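Local atomic coordinates of mandelate racemase/muconate lactonizing enzyme (Roseovarius nubinhibens, PDB entry 2QDD), a protein that is of unknown function but, as a magnesium-binding member of the enolase superfamily, probably abstracts a proton next to a substrate carboxylate. Residues Ser139-Gly144 and Ala154-Gln159; Arg162-Lys167 and Ala185-Gly190. One frame throughout, in Å; residues are numbered along the deposited sequence.

In the fold
Contact 1 and contact 2 lie side by side in the C-terminal barrel, their centres about 9 Å apart, and follow one another along the chain. Strands 135-141 and 163-167 are parallel neighbours in the barrel sheet, and the backbone bond from S165 N to S139 O (2.9 Å) ties them. H164 is the side chain common to both surroundings: its ND1 is hydrogen-bonded to S139 OG at 2.6 Å, and its CE1 packs on A156 CB at 3.9 Å. D196, a magnesium-binding residue, although this chain carries no metal, lies about 9 Å, side chain to side chain, from I141 and about 10 Å from H164. K167, at the far end of segment 162-167, does reach the site, with a salt bridge from NZ to D196 OD2.

Contact 1: Ser139-Gly144 and Ala154-Gln159; sequences SSISTG and AEAAAQ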
loop_
_atom_site.group_PDB
_atom_site.type_symbol
_atom_site.label_atom_id
_atom_site.label_comp_id
_atom_site.label_asym_id
_atom_site.label_seq_id
_atom_site.Cartn_x
_atom_site.Cartn_y
_atom_site.Cartn_z
ATOM N N SER A 139 -12.519 10.307 -37.375
ATOM C CA SER A 139 -13.824 10.938 -37.553
ATOM C C SER A 139 -14.496 11.242 -36.222
ATOM O O SER A 139 -14.153 10.656 -35.194
ATOM C CB SER A 139 -14.737 10.040 -38.384
ATOM O OG SER A 139 -15.098 8.868 -37.672
ATOM N N SER A 140 -15.464 12.156 -36.256
ATOM C CA SER A 140 -16.298 12.457 -35.099
ATOM C C SER A 140 -17.736 12.047 -35.366
ATOM O O SER A 140 -18.390 12.594 -36.259
ATOM C CB SER A 140 -16.232 13.942 -34.765
ATOM O OG SER A 140 -14.888 14.373 -34.668
ATOM N N ILE A 141 -18.214 11.082 -34.587
ATOM C CA ILE A 141 -19.557 10.536 -34.745
ATOM C C ILE A 141 -20.471 11.047 -33.632
ATOM O O ILE A 141 -20.339 10.646 -32.475
ATOM C CB ILE A 141 -19.548 8.982 -34.759
ATOM C CG1 ILE A 141 -18.424 8.428 -35.656
ATOM C CG2 ILE A 141 -20.935 8.423 -35.108
ATOM C CD1 ILE A 141 -18.548 8.743 -37.152
ATOM N N SER A 142 -21.393 11.934 -34.005
ATOM C CA SER A 142 -22.313 12.595 -33.073
ATOM C C SER A 142 -23.310 11.618 -32.458
ATOM O O SER A 142 -23.646 10.601 -33.066
ATOM C CB SER A 142 -23.076 13.713 -33.793
ATOM O OG SER A 142 -22.262 14.858 -33.982
ATOM N N THR A 143 -23.773 11.944 -31.252
ATOM C CA THR A 143 -24.714 11.109 -30.498
ATOM C C THR A 143 -26.061 10.980 -31.217
ATOM O O THR A 143 -26.538 11.932 -31.841
ATOM C CB THR A 143 -24.941 11.668 -29.067
ATOM O OG1 THR A 143 -23.758 12.335 -28.607
ATOM C CG2 THR A 143 -25.282 10.550 -28.098
ATOM N N GLY A 144 -26.653 9.791 -31.140
ATOM C CA GLY A 144 -27.988 9.542 -31.673
ATOM C C GLY A 144 -28.463 8.143 -31.348
ATOM O O GLY A 144 -28.116 7.589 -30.302
ATOM N N ALA A 154 -20.577 4.644 -41.571
ATOM C CA ALA A 154 -20.518 4.256 -42.986
ATOM C C ALA A 154 -20.267 5.450 -43.916
ATOM O O ALA A 154 -19.565 5.322 -44.925
ATOM C CB ALA A 154 -21.789 3.517 -43.389
ATOM N N GLU A 155 -20.839 6.600 -43.556
ATOM C CA GLU A 155 -20.541 7.878 -44.197
ATOM C C GLU A 155 -19.072 8.285 -44.026
ATOM O O GLU A 155 -18.435 8.741 -44.978
ATOM C CB GLU A 155 -21.462 8.962 -43.634
ATOM C CG GLU A 155 -21.589 10.208 -44.494
ATOM C CD GLU A 155 -22.462 11.276 -43.851
ATOM O OE1 GLU A 155 -21.955 12.396 -43.617
ATOM O OE2 GLU A 155 -23.652 10.997 -43.580
ATOM N N ALA A 156 -18.549 8.106 -42.813
ATOM C CA ALA A 156 -17.167 8.462 -42.484
ATOM C C ALA A 156 -16.164 7.549 -43.173
ATOM O O ALA A 156 -15.114 8.006 -43.629
ATOM C CB ALA A 156 -16.960 8.438 -40.976
ATOM N N ALA A 157 -16.508 6.264 -43.255
ATOM C CA ALA A 157 -15.706 5.260 -43.957
ATOM C C ALA A 157 -15.564 5.549 -45.455
ATOM O O ALA A 157 -14.508 5.289 -46.045
ATOM C CB ALA A 157 -16.290 3.870 -43.734
ATOM N N ALA A 158 -16.629 6.092 -46.046
ATOM C CA ALA A 158 -16.662 6.483 -47.457
ATOM C C ALA A 158 -15.758 7.679 -47.762
ATOM O O ALA A 158 -15.209 7.776 -48.861
ATOM C CB ALA A 158 -18.093 6.776 -47.893
ATOM N N GLN A 159 -15.604 8.575 -46.787
ATOM C CA GLN A 159 -14.634 9.669 -46.874
ATOM C C GLN A 159 -13.200 9.202 -46.610
ATOM O O GLN A 159 -12.248 9.940 -46.875
ATOM C CB GLN A 159 -14.997 10.801 -45.910
ATOM C CG GLN A 159 -16.319 11.495 -46.209
ATOM C CD GLN A 159 -16.831 12.302 -45.030
ATOM O OE1 GLN A 159 -17.666 11.832 -44.255
ATOM N NE2 GLN A 159 -16.328 13.522 -44.884
#
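S139 and I141, two residues apart on the same strand, bring their side chains to a single methyl group, that of A156 on helix 146-159. CB of S139 points at the helix and stands 3.8 Å from A156 CB. One bond further out, chi1 of 69° turns OG back over the main chain, where it stays 3.8 Å from A156 CB while its hydrogen bond goes to H164 ND1 on the adjacent strand. The buried hydroxyl is thus satisfied beside an apolar surface, and a weak hydrogen bond to T163 O adds to its anchorage. Strand 135-141, helix 146-159 and strand 163-167 form a beta-alpha-beta unit of the TIM-type barrel, and A156 sits where the helix lies against its own strand. The CA atoms of S139 and A156 are 6.5 Å apart at the nearest point of the two backbones. I141 reaches the methyl by its longer branch, with CG1 beside the backbone N (chi1 -45°) and CD1 ending 4.2 Å from A156 CB. I141 also touches M149, L152 and I153 from earlier in the helix, and H164.

Contact 2: Arg162-Lys167 and Ala185-Gly190; sequences RTHSAK and AGLPDG
Apolar packing between the strand and the loop rests on H164 and L187. The imidazole and the leucine side chain point in opposing directions and lie alongside one another, and their closest atoms are H164 CD2 and L187 CD2, 4.0 Å apart. The ring meets the methyl obliquely through a carbon, while its nitrogens are engaged elsewhere: ND1 by S139 OG and NE2 by ND1 of H191. The H191 ring is almost parallel to it, with about 5° between the planes. Bonds at both nitrogens should restrain the rotation of this buried ring.

Polar approaches lie at the surface, where the R162 side chain comes up to the loop at D189 and G190. Its chain bends at chi3 (98°), which carries the guanidinium toward two backbone carbonyls. NH1 stands 3.3 Å from G190 O, and NH2 stands 3.6 Å from D189 O. G190 has a positive phi (89°), a backbone shape that suits glycine, and its CA lies 4.2 Å from R162 NH2.

The loop carries the chain from helix 173-185 to strand 192-196, which pairs with strand 163-167 through backbone hydrogen bonds of R162 and H164 with R192, and of H164 with T194. L187 also packs on V193 of strand 192-196, and P188 touches I153, so the loop bridges that strand and helix 146-159.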
loop_
_atom_site.group_PDB
_atom_site.type_symbol
_atom_site.label_atom_id
_atom_site.label_comp_id
_atom_site.label_asym_id
_atom_site.label_seq_id
_atom_site.Cartn_x
_atom_site.Cartn_y
_atom_site.Cartn_z
ATOM N N ARG A 162 -10.664 5.691 -40.955
ATOM C CA ARG A 162 -10.553 4.315 -40.462
ATOM C C ARG A 162 -10.557 4.249 -38.934
ATOM O O ARG A 162 -10.575 3.166 -38.357
ATOM C CB ARG A 162 -9.297 3.636 -41.013
ATOM C CG ARG A 162 -9.154 3.713 -42.521
ATOM C CD ARG A 162 -8.153 2.706 -43.041
ATOM N NE ARG A 162 -8.813 1.505 -43.547
ATOM C CZ ARG A 162 -8.715 0.303 -42.990
ATOM N NH1 ARG A 162 -7.979 0.127 -41.898
ATOM N NH2 ARG A 162 -9.356 -0.726 -43.529
ATOM N N THR A 163 -10.530 5.411 -38.288
ATOM C CA THR A 163 -10.656 5.506 -36.840
ATOM C C THR A 163 -11.794 6.470 -36.526
ATOM O O THR A 163 -11.947 7.494 -37.185
ATOM C CB THR A 163 -9.339 5.977 -36.181
ATOM O OG1 THR A 163 -8.238 5.260 -36.751
ATOM C CG2 THR A 163 -9.355 5.725 -34.667
ATOM N N HIS A 164 -12.608 6.115 -35.537
ATOM C CA HIS A 164 -13.847 6.827 -35.259
ATOM C C HIS A 164 -13.975 7.120 -33.768
ATOM O O HIS A 164 -13.822 6.229 -32.931
ATOM C CB HIS A 164 -15.059 6.024 -35.752
ATOM C CG HIS A 164 -14.921 5.529 -37.158
ATOM N ND1 HIS A 164 -15.014 6.360 -38.252
ATOM C CD2 HIS A 164 -14.669 4.291 -37.646
ATOM C CE1 HIS A 164 -14.838 5.655 -39.355
ATOM N NE2 HIS A 164 -14.629 4.397 -39.015
ATOM N N SER A 165 -14.248 8.382 -33.452
ATOM C CA SER A 165 -14.594 8.789 -32.102
ATOM C C SER A 165 -16.113 8.878 -31.986
ATOM O O SER A 165 -16.720 9.845 -32.441
ATOM C CB SER A 165 -13.949 10.140 -31.783
ATOM O OG SER A 165 -13.832 10.332 -30.388
ATOM N N ALA A 166 -16.715 7.854 -31.387
ATOM C CA ALA A 166 -18.150 7.831 -31.133
ATOM C C ALA A 166 -18.481 8.517 -29.812
ATOM O O ALA A 166 -18.002 8.116 -28.751
ATOM C CB ALA A 166 -18.663 6.401 -31.139
ATOM N N LYS A 167 -19.300 9.559 -29.887
ATOM C CA LYS A 167 -19.609 10.387 -28.724
ATOM C C LYS A 167 -20.833 9.838 -27.991
ATOM O O LYS A 167 -21.951 9.878 -28.509
ATOM C CB LYS A 167 -19.829 11.846 -29.136
ATOM C CG LYS A 167 -18.804 12.397 -30.114
ATOM C CD LYS A 167 -17.557 12.903 -29.414
ATOM C CE LYS A 167 -16.401 13.038 -30.399
ATOM N NZ LYS A 167 -15.139 13.440 -29.714
ATOM N N ALA A 185 -20.190 -3.932 -32.786
ATOM C CA ALA A 185 -20.496 -5.107 -33.601
ATOM C C ALA A 185 -20.709 -4.785 -35.083
ATOM O O ALA A 185 -20.620 -5.676 -35.933
ATOM C CB ALA A 185 -21.695 -5.851 -33.037
ATOM N N GLY A 186 -20.981 -3.519 -35.390
ATOM C CA GLY A 186 -21.260 -3.100 -36.762
ATOM C C GLY A 186 -20.194 -2.227 -37.401
ATOM O O GLY A 186 -20.480 -1.479 -38.340
ATOM N N LEU A 187 -18.966 -2.315 -36.896
ATOM C CA LEU A 187 -17.816 -1.711 -37.566
ATOM C C LEU A 187 -17.459 -2.471 -38.844
ATOM O O LEU A 187 -17.510 -3.708 -38.868
ATOM C CB LEU A 187 -16.597 -1.663 -36.639
ATOM C CG LEU A 187 -16.339 -0.420 -35.785
ATOM C CD1 LEU A 187 -15.000 -0.566 -35.089
ATOM C CD2 LEU A 187 -16.373 0.865 -36.599
ATOM N N PRO A 188 -17.102 -1.732 -39.914
ATOM C CA PRO A 188 -16.364 -2.308 -41.040
ATOM C C PRO A 188 -14.991 -2.849 -40.632
ATOM O O PRO A 188 -14.440 -2.432 -39.607
ATOM C CB PRO A 188 -16.221 -1.131 -42.016
ATOM C CG PRO A 188 -16.502 0.095 -41.220
ATOM C CD PRO A 188 -17.417 -0.306 -40.121
ATOM N N ASP A 189 -14.460 -3.776 -41.431
ATOM C CA ASP A 189 -13.247 -4.517 -41.089
ATOM C C ASP A 189 -12.013 -3.625 -41.153
ATOM O O ASP A 189 -11.845 -2.853 -42.101
ATOM C CB ASP A 189 -13.061 -5.713 -42.025
ATOM C CG ASP A 189 -14.228 -6.680 -41.980
ATOM O OD1 ASP A 189 -14.166 -7.649 -41.194
ATOM O OD2 ASP A 189 -15.206 -6.470 -42.733
ATOM N N GLY A 190 -11.164 -3.730 -40.131
ATOM C CA GLY A 190 -9.942 -2.925 -40.028
ATOM C C GLY A 190 -10.121 -1.593 -39.314
ATOM O O GLY A 190 -9.141 -0.936 -38.953
#